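Local coordinates for protein restriction endonuclease (Mycobacterium sp., PDB 4F0Q) that cleaves DNA as a tetramer in response to cytosine methylation, probably reading the modified base with its N-terminal domain and cutting with a separate nuclease domain, at residues L156-A161 / L208-G213; D27-A32 / H49-P54; R150-P155 / L232-T237. All blocks are in the same frame, centred on the assembly; numbering follows the deposited sequence.

Contact 1. Residues L156-A161 / L208-G213; sequences LFLFRA and LAVVSG
Leu-156 and Leu-158 face Leu-208 and Val-210 where strands 156-161 and 208-210 cross almost at right angles, at -84° with their axes 9.2 Å apart. This is orthogonal packing across the inside of a curled mixed beta sheet, the core of a domain assigned to the PUA clan, to which the base-recognising SRA domains also belong. The two strands share no hydrogen bond; each pairs instead with the long strand 175-193, which joins them round the curve, so side chains alone meet across the inner face.

The alternation of strand 156-161 sorts its residues. Leu-156 and Leu-158 point inward, while Phe-157 and Phe-159 turn to the other face and meet the rings of Phe-221 and Phe-178. Leucines suit the inner positions because their forked ends can interlock without a flat surface to align. Leu-208 has the largest share of the contact: with CG beside the backbone N (chi1 -57°), it extends its fork toward the opposite strand. Its CD2 meets CD2 of Leu-156 at 3.7 Å, the two side chains lying roughly perpendicular. Its other branch sits between both inward leucines, with CD1 4.0 Å from CD2 of Leu-158 and equally far from CD2 of Leu-156. Ile-87 and Val-112, from neighbouring strands, add to the apolar lining. Beta-branched Val-210 is shorter, and its CB does not point at the other strand, so a single methyl makes its touch: CG2 of Val-210 meets CD1 of Leu-158 at 3.9 Å.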
loop_
_atom_site.group_PDB
_atom_site.type_symbol
_atom_site.label_atom_id
_atom_site.label_comp_id
_atom_site.label_asym_id
_atom_site.label_seq_id
_atom_site.Cartn_x
_atom_site.Cartn_y
_atom_site.Cartn_z
ATOM N N LEU A 156 -31.610 1.275 -8.710
ATOM C CA LEU A 156 -31.895 0.492 -7.512
ATOM C C LEU A 156 -32.124 1.389 -6.300
ATOM O O LEU A 156 -31.179 1.787 -5.618
ATOM C CB LEU A 156 -30.774 -0.514 -7.230
ATOM C CG LEU A 156 -30.951 -1.925 -7.801
ATOM C CD1 LEU A 156 -30.979 -1.913 -9.324
ATOM C CD2 LEU A 156 -29.860 -2.851 -7.288
ATOM N N PHE A 157 -33.390 1.705 -6.046
ATOM C CA PHE A 157 -33.769 2.512 -4.893
ATOM C C PHE A 157 -33.762 1.665 -3.630
ATOM O O PHE A 157 -34.593 0.771 -3.465
ATOM C CB PHE A 157 -35.150 3.135 -5.106
ATOM C CG PHE A 157 -35.127 4.395 -5.920
ATOM C CD1 PHE A 157 -34.626 4.393 -7.211
ATOM C CD2 PHE A 157 -35.612 5.582 -5.397
ATOM C CE1 PHE A 157 -34.602 5.553 -7.961
ATOM C CE2 PHE A 157 -35.595 6.744 -6.144
ATOM C CZ PHE A 157 -35.090 6.730 -7.428
ATOM N N LEU A 158 -32.817 1.950 -2.743
ATOM C CA LEU A 158 -32.645 1.157 -1.535
ATOM C C LEU A 158 -33.513 1.657 -0.387
ATOM O O LEU A 158 -33.635 2.858 -0.161
ATOM C CB LEU A 158 -31.174 1.139 -1.116
ATOM C CG LEU A 158 -30.199 0.645 -2.187
ATOM C CD1 LEU A 158 -28.766 0.701 -1.687
ATOM C CD2 LEU A 158 -30.561 -0.763 -2.633
ATOM N N PHE A 159 -34.120 0.717 0.329
ATOM C CA PHE A 159 -34.888 1.027 1.526
ATOM C C PHE A 159 -34.559 0.014 2.614
ATOM O O PHE A 159 -34.231 -1.133 2.316
ATOM C CB PHE A 159 -36.389 1.001 1.231
ATOM C CG PHE A 159 -36.836 2.044 0.248
ATOM C CD1 PHE A 159 -37.184 3.314 0.677
ATOM C CD2 PHE A 159 -36.914 1.754 -1.104
ATOM C CE1 PHE A 159 -37.596 4.276 -0.224
ATOM C CE2 PHE A 159 -37.325 2.712 -2.010
ATOM C CZ PHE A 159 -37.667 3.975 -1.568
ATOM N N ARG A 160 -34.641 0.432 3.873
ATOM C CA ARG A 160 -34.450 -0.515 4.971
ATOM C C ARG A 160 -35.424 -0.295 6.127
ATOM O O ARG A 160 -35.610 0.827 6.590
ATOM C CB ARG A 160 -32.999 -0.511 5.469
ATOM C CG ARG A 160 -32.497 0.831 5.973
ATOM C CD ARG A 160 -31.043 0.737 6.403
ATOM N NE ARG A 160 -30.468 2.044 6.707
ATOM C CZ ARG A 160 -29.205 2.236 7.073
ATOM N NH1 ARG A 160 -28.382 1.203 7.181
ATOM N NH2 ARG A 160 -28.763 3.459 7.331
ATOM N N ALA A 161 -36.046 -1.378 6.582
ATOM C CA ALA A 161 -36.989 -1.312 7.695
ATOM C C ALA A 161 -36.289 -0.883 8.980
ATOM O O ALA A 161 -35.490 -1.632 9.542
ATOM C CB ALA A 161 -37.676 -2.655 7.886
ATOM N N LEU A 208 -23.138 -2.782 -4.523
ATOM C CA LEU A 208 -23.936 -1.669 -5.020
ATOM C C LEU A 208 -23.293 -0.333 -4.676
ATOM O O LEU A 208 -22.781 -0.140 -3.571
ATOM C CB LEU A 208 -25.353 -1.724 -4.441
ATOM C CG LEU A 208 -26.163 -2.996 -4.692
ATOM C CD1 LEU A 208 -27.526 -2.894 -4.028
ATOM C CD2 LEU A 208 -26.308 -3.258 -6.181
ATOM N N ALA A 209 -23.331 0.589 -5.631
ATOM C CA ALA A 209 -22.773 1.920 -5.441
ATOM C C ALA A 209 -23.881 2.964 -5.367
ATOM O O ALA A 209 -24.494 3.302 -6.380
ATOM C CB ALA A 209 -21.806 2.251 -6.567
ATOM N N VAL A 210 -24.139 3.465 -4.165
ATOM C CA VAL A 210 -25.130 4.516 -3.973
ATOM C C VAL A 210 -24.606 5.827 -4.547
ATOM O O VAL A 210 -23.576 6.336 -4.109
ATOM C CB VAL A 210 -25.474 4.706 -2.486
ATOM C CG1 VAL A 210 -26.479 5.834 -2.313
ATOM C CG2 VAL A 210 -26.015 3.412 -1.901
ATOM N N VAL A 211 -25.320 6.369 -5.529
ATOM C CA VAL A 211 -24.865 7.560 -6.239
ATOM C C VAL A 211 -25.030 8.844 -5.429
ATOM O O VAL A 211 -26.003 9.011 -4.693
ATOM C CB VAL A 211 -25.580 7.722 -7.601
ATOM C CG1 VAL A 211 -25.183 6.601 -8.544
ATOM C CG2 VAL A 211 -27.089 7.756 -7.413
ATOM N N SER A 212 -24.063 9.746 -5.573
ATOM C CA SER A 212 -24.132 11.057 -4.941
ATOM C C SER A 212 -25.298 11.848 -5.521
ATOM O O SER A 212 -25.553 11.800 -6.724
ATOM C CB SER A 212 -22.823 11.819 -5.148
ATOM O OG SER A 212 -22.890 13.114 -4.578
ATOM N N GLY A 213 -26.003 12.576 -4.662
ATOM C CA GLY A 213 -27.178 13.315 -5.083
ATOM C C GLY A 213 -26.863 14.632 -5.767
ATOM O O GLY A 213 -27.692 15.169 -6.501
#

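Contact 2. Residues D27-A32 / H49-P54; sequences DELRYA and HWLTSP
Tyr-31 and His-49 bring their rings together obliquely, centroids 5.2 Å apart and planes at 33°. Between the two rings the closest atoms are NE2 of His-49 and CE1 of Tyr-31, 3.6 Å apart. The tyrosine ring lies here because its CG is anti to the backbone N (chi1 -178°), which swings the ring from the strand end toward the helix. Its hydroxyl is engaged beyond the contact, hydrogen-bonded to the backbone N of Leu-64, and Tyr-48 meets the ring edge-to-face, so both the rotation and the tip are held. His-49 keeps CG beside its own N (chi1 -71°) and extends its imidazole past Tyr-31 toward the next residue: the carbonyl O of Ala-32 lies at the ring's edge, near its plane, 3.0 Å from NE2.

Farther along, CD1 of Leu-29 touches CD2 of Leu-51 at 3.8 Å, the side chains crossing about perpendicularly; two buried leucines suit a contact with no polar atom to satisfy, and Phe-159 also packs on Leu-29. The whole is a strand-to-helix connection of the curled mixed sheet: helix 48-52 follows strand 45-47 directly and packs its side chains on the neighbouring parallel strand 28-30.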
loop_
_atom_site.group_PDB
_atom_site.type_symbol
_atom_site.label_atom_id
_atom_site.label_comp_id
_atom_site.label_asym_id
_atom_site.label_seq_id
_atom_site.Cartn_x
_atom_site.Cartn_y
_atom_site.Cartn_z
ATOM N N ASP A 27 -34.470 9.625 5.083
ATOM C CA ASP A 27 -35.868 9.999 5.278
ATOM C C ASP A 27 -36.691 8.828 5.799
ATOM O O ASP A 27 -36.669 7.736 5.230
ATOM C CB ASP A 27 -36.479 10.530 3.979
ATOM C CG ASP A 27 -36.077 11.964 3.689
ATOM O OD1 ASP A 27 -35.079 12.436 4.272
ATOM O OD2 ASP A 27 -36.759 12.620 2.871
ATOM N N GLU A 28 -37.411 9.066 6.890
ATOM C CA GLU A 28 -38.241 8.041 7.507
ATOM C C GLU A 28 -39.655 8.079 6.941
ATOM O O GLU A 28 -40.401 9.033 7.163
ATOM C CB GLU A 28 -38.263 8.217 9.026
ATOM C CG GLU A 28 -36.905 8.015 9.680
ATOM C CD GLU A 28 -36.905 8.362 11.154
ATOM O OE1 GLU A 28 -37.752 9.176 11.576
ATOM O OE2 GLU A 28 -36.055 7.818 11.892
ATOM N N LEU A 29 -40.013 7.031 6.209
ATOM C CA LEU A 29 -41.293 6.973 5.520
ATOM C C LEU A 29 -42.214 5.939 6.153
ATOM O O LEU A 29 -41.766 4.879 6.589
ATOM C CB LEU A 29 -41.075 6.639 4.045
ATOM C CG LEU A 29 -39.998 7.451 3.322
ATOM C CD1 LEU A 29 -39.772 6.916 1.918
ATOM C CD2 LEU A 29 -40.366 8.927 3.285
ATOM N N ARG A 30 -43.504 6.255 6.203
ATOM C CA ARG A 30 -44.503 5.319 6.700
ATOM C C ARG A 30 -44.924 4.377 5.580
ATOM O O ARG A 30 -45.366 4.824 4.522
ATOM C CB ARG A 30 -45.722 6.078 7.226
ATOM C CG ARG A 30 -46.886 5.194 7.640
ATOM C CD ARG A 30 -46.584 4.423 8.915
ATOM N NE ARG A 30 -47.743 3.661 9.374
ATOM C CZ ARG A 30 -47.968 2.387 9.072
ATOM N NH1 ARG A 30 -47.111 1.720 8.313
ATOM N NH2 ARG A 30 -49.052 1.778 9.531
ATOM N N TYR A 31 -44.782 3.075 5.807
ATOM C CA TYR A 31 -45.182 2.094 4.804
ATOM C C TYR A 31 -46.340 1.217 5.264
ATOM O O TYR A 31 -46.211 0.443 6.211
ATOM C CB TYR A 31 -44.005 1.213 4.380
ATOM C CG TYR A 31 -44.373 0.221 3.298
ATOM C CD1 TYR A 31 -44.479 0.621 1.974
ATOM C CD2 TYR A 31 -44.626 -1.111 3.602
ATOM C CE1 TYR A 31 -44.821 -0.274 0.980
ATOM C CE2 TYR A 31 -44.969 -2.017 2.613
ATOM C CZ TYR A 31 -45.065 -1.592 1.303
ATOM O OH TYR A 31 -45.405 -2.484 0.312
ATOM N N ALA A 32 -47.469 1.344 4.577
ATOM C CA ALA A 32 -48.616 0.476 4.810
ATOM C C ALA A 32 -49.068 -0.124 3.485
ATOM O O ALA A 32 -49.289 0.596 2.513
ATOM C CB ALA A 32 -49.747 1.251 5.466
ATOM N N HIS A 49 -46.494 5.346 -0.411
ATOM C CA HIS A 49 -47.226 5.135 -1.656
ATOM C C HIS A 49 -47.545 6.430 -2.395
ATOM O O HIS A 49 -47.695 6.430 -3.616
ATOM C CB HIS A 49 -48.499 4.325 -1.404
ATOM C CG HIS A 49 -48.240 2.887 -1.081
ATOM N ND1 HIS A 49 -47.808 1.981 -2.024
ATOM C CD2 HIS A 49 -48.343 2.201 0.082
ATOM C CE1 HIS A 49 -47.659 0.796 -1.459
ATOM N NE2 HIS A 49 -47.978 0.902 -0.181
ATOM N N TRP A 50 -47.646 7.531 -1.661
ATOM C CA TRP A 50 -47.828 8.827 -2.300
ATOM C C TRP A 50 -46.522 9.303 -2.922
ATOM O O TRP A 50 -46.510 9.838 -4.030
ATOM C CB TRP A 50 -48.329 9.873 -1.306
ATOM C CG TRP A 50 -48.264 11.259 -1.866
ATOM C CD1 TRP A 50 -49.195 11.868 -2.653
ATOM C CD2 TRP A 50 -47.198 12.202 -1.701
ATOM N NE1 TRP A 50 -48.781 13.135 -2.983
ATOM C CE2 TRP A 50 -47.557 13.364 -2.412
ATOM C CE3 TRP A 50 -45.977 12.177 -1.020
ATOM C CZ2 TRP A 50 -46.741 14.493 -2.458
ATOM C CZ3 TRP A 50 -45.168 13.298 -1.068
ATOM C CH2 TRP A 50 -45.553 14.439 -1.781
ATOM N N LEU A 51 -45.427 9.108 -2.196
ATOM C CA LEU A 51 -44.117 9.561 -2.646
ATOM C C LEU A 51 -43.659 8.799 -3.886
ATOM O O LEU A 51 -43.045 9.372 -4.784
ATOM C CB LEU A 51 -43.092 9.412 -1.518
ATOM C CG LEU A 51 -41.674 9.924 -1.779
ATOM C CD1 LEU A 51 -41.686 11.411 -2.106
ATOM C CD2 LEU A 51 -40.779 9.642 -0.582
ATOM N N THR A 52 -43.970 7.508 -3.933
ATOM C CA THR A 52 -43.537 6.658 -5.038
ATOM C C THR A 52 -44.536 6.641 -6.192
ATOM O O THR A 52 -44.157 6.446 -7.347
ATOM C CB THR A 52 -43.287 5.211 -4.574
ATOM O OG1 THR A 52 -44.475 4.689 -3.966
ATOM C CG2 THR A 52 -42.150 5.169 -3.570
ATOM N N SER A 53 -45.810 6.842 -5.876
ATOM C CA SER A 53 -46.856 6.826 -6.892
ATOM C C SER A 53 -48.063 7.649 -6.463
ATOM O O SER A 53 -49.070 7.091 -6.029
ATOM C CB SER A 53 -47.291 5.390 -7.184
ATOM O OG SER A 53 -48.309 5.359 -8.168
ATOM N N PRO A 54 -47.969 8.982 -6.595
ATOM C CA PRO A 54 -49.041 9.892 -6.173
ATOM C C PRO A 54 -50.350 9.626 -6.911
ATOM O O PRO A 54 -50.330 9.218 -8.072
ATOM C CB PRO A 54 -48.488 11.275 -6.538
ATOM C CG PRO A 54 -47.469 11.013 -7.591
ATOM C CD PRO A 54 -46.855 9.700 -7.234
#

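Contact 3. Residues R150-P155 / L232-T237; sequences RLLAPP and LAAGET
Ala-234 presses its methyl group into the angle between Leu-151 and Leu-152, meeting the side-chain end of Leu-152 and the backbone and CB of Leu-151. Its CB lies 3.7 Å from CD2 of Leu-152 and 3.9 Å from the carbonyl O of Leu-151. A side chain this small lets the two backbones come close, with the CA atoms of Leu-151 and Ala-234 only 5.9 Å apart.

The leucines arrive by different routes. Leu-151 starts out toward the other loop and passes alongside its short 3-10 turn, so that CD2 rests 3.9 Å from CA of Gly-235, where the backbone itself forms the contact surface. Leu-152 leaves its CA on the far side, but with CG beside the backbone N (chi1 -59°) and the chain extended beyond it, CD2 comes back onto the alanine methyl. Leu-141, on helix 130-142, and Val-249, on helix 243-251, add to the apolar surroundings of Leu-152 and Leu-151.

Polar bonds fix the turn that presents Ala-234. OG1 of Thr-237 donates to the carbonyl O of Ala-234 at 2.6 Å, tilted 30° from the carbonyl plane; a threonine just past the turn can thus bend its hydroxyl back. Asp-78 takes the N-H of Ala-234. Arg-227, ending helix 222-227, hydrogen-bonds both leucine carbonyls: NH1 to O of Leu-151, NH2 to O of Leu-152. This is loop-to-loop packing, in which a 3-10 turn between helices 222-227 and 243-251 docks on the linker from helix 147-150 into strand 156-166 of the N-terminal domain's sheet.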
loop_
_atom_site.group_PDB
_atom_site.type_symbol
_atom_site.label_atom_id
_atom_site.label_comp_id
_atom_site.label_asym_id
_atom_site.label_seq_id
_atom_site.Cartn_x
_atom_site.Cartn_y
_atom_site.Cartn_z
ATOM N N ARG A 150 -27.492 1.756 -21.210
ATOM C CA ARG A 150 -27.487 2.254 -19.839
ATOM C C ARG A 150 -28.676 3.169 -19.559
ATOM O O ARG A 150 -29.057 3.368 -18.405
ATOM C CB ARG A 150 -26.169 2.969 -19.530
ATOM C CG ARG A 150 -24.959 2.049 -19.548
ATOM C CD ARG A 150 -23.701 2.762 -19.084
ATOM N NE ARG A 150 -23.246 3.770 -20.036
ATOM C CZ ARG A 150 -22.432 3.520 -21.057
ATOM N NH1 ARG A 150 -21.985 2.288 -21.265
ATOM N NH2 ARG A 150 -22.067 4.498 -21.872
ATOM N N LEU A 151 -29.259 3.718 -20.619
ATOM C CA LEU A 151 -30.459 4.541 -20.498
ATOM C C LEU A 151 -31.636 3.710 -20.002
ATOM O O LEU A 151 -32.551 4.229 -19.364
ATOM C CB LEU A 151 -30.809 5.179 -21.845
ATOM C CG LEU A 151 -30.028 6.425 -22.265
ATOM C CD1 LEU A 151 -30.258 6.730 -23.736
ATOM C CD2 LEU A 151 -30.438 7.608 -21.409
ATOM N N LEU A 152 -31.598 2.414 -20.299
ATOM C CA LEU A 152 -32.682 1.501 -19.953
ATOM C C LEU A 152 -32.523 0.917 -18.554
ATOM O O LEU A 152 -33.481 0.394 -17.985
ATOM C CB LEU A 152 -32.752 0.362 -20.971
ATOM C CG LEU A 152 -32.982 0.763 -22.427
ATOM C CD1 LEU A 152 -32.869 -0.450 -23.335
ATOM C CD2 LEU A 152 -34.340 1.424 -22.578
ATOM N N ALA A 153 -31.312 1.006 -18.010
ATOM C CA ALA A 153 -30.999 0.419 -16.708
ATOM C C ALA A 153 -31.864 0.979 -15.584
ATOM O O ALA A 153 -31.863 2.184 -15.333
ATOM C CB ALA A 153 -29.523 0.608 -16.385
ATOM N N PRO A 154 -32.608 0.096 -14.901
ATOM C CA PRO A 154 -33.476 0.484 -13.785
ATOM C C PRO A 154 -32.683 0.802 -12.520
ATOM O O PRO A 154 -31.945 -0.052 -12.029
ATOM C CB PRO A 154 -34.342 -0.759 -13.570
ATOM C CG PRO A 154 -33.506 -1.888 -14.061
ATOM C CD PRO A 154 -32.702 -1.343 -15.205
ATOM N N PRO A 155 -32.832 2.028 -11.999
ATOM C CA PRO A 155 -32.171 2.455 -10.761
ATOM C C PRO A 155 -32.569 1.585 -9.576
ATOM O O PRO A 155 -33.732 1.203 -9.459
ATOM C CB PRO A 155 -32.695 3.880 -10.560
ATOM C CG PRO A 155 -33.081 4.337 -11.922
ATOM C CD PRO A 155 -33.602 3.120 -12.619
ATOM N N LEU A 232 -42.932 8.911 -22.565
ATOM C CA LEU A 232 -41.556 9.384 -22.658
ATOM C C LEU A 232 -40.595 8.265 -23.039
ATOM O O LEU A 232 -40.670 7.159 -22.504
ATOM C CB LEU A 232 -41.116 10.000 -21.327
ATOM C CG LEU A 232 -41.966 11.147 -20.779
ATOM C CD1 LEU A 232 -41.422 11.613 -19.440
ATOM C CD2 LEU A 232 -42.020 12.296 -21.770
ATOM N N ALA A 233 -39.690 8.561 -23.967
ATOM C CA ALA A 233 -38.625 7.631 -24.316
ATOM C C ALA A 233 -37.643 7.553 -23.155
ATOM O O ALA A 233 -37.633 8.427 -22.289
ATOM C CB ALA A 233 -37.920 8.085 -25.583
ATOM N N ALA A 234 -36.821 6.509 -23.137
ATOM C CA ALA A 234 -35.864 6.304 -22.052
ATOM C C ALA A 234 -34.876 7.461 -21.933
ATOM O O ALA A 234 -34.435 7.800 -20.836
ATOM C CB ALA A 234 -35.124 4.990 -22.239
ATOM N N GLY A 235 -34.538 8.064 -23.067
ATOM C CA GLY A 235 -33.619 9.188 -23.090
ATOM C C GLY A 235 -34.275 10.493 -22.684
ATOM O O GLY A 235 -33.604 11.513 -22.532
ATOM N N GLU A 236 -35.593 10.460 -22.509
ATOM C CA GLU A 236 -36.344 11.640 -22.101
ATOM C C GLU A 236 -36.700 11.575 -20.620
ATOM O O GLU A 236 -37.522 12.354 -20.135
ATOM C CB GLU A 236 -37.622 11.770 -22.931
ATOM C CG GLU A 236 -37.392 11.852 -24.431
ATOM C CD GLU A 236 -38.690 11.882 -25.216
ATOM O OE1 GLU A 236 -38.635 12.025 -26.455
ATOM O OE2 GLU A 236 -39.764 11.760 -24.594
ATOM N N THR A 237 -36.077 10.642 -19.904
ATOM C CA THR A 237 -36.399 10.406 -18.502
ATOM C C THR A 237 -35.292 10.865 -17.559
ATOM O O THR A 237 -35.274 10.487 -16.388
ATOM C CB THR A 237 -36.674 8.914 -18.236
ATOM O OG1 THR A 237 -35.495 8.151 -18.524
ATOM C CG2 THR A 237 -37.814 8.418 -19.105
#

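All three contacts belong to the N-terminal part of the chain, and contacts 1 and 2 share its large curled sheet. Their centres are 16 Å apart, and they touch directly: CE1 of Phe-159, on the face of strand 156-161 turned away from contact 1, packs on CD1 of Leu-29 at 4.0 Å. Contact 3 is joined to contact 1 through the chain, since 150-155 runs straight into 156-161, yet their centres lie 18 Å apart and contact 1 is nested inside the loop that contact 3 closes. Contacts 2 and 3 stay about 11 Å apart at their nearest atoms. The magnesium, held by Asp-334, Gln-355 and Ala-356, belongs to the separate nuclease domain.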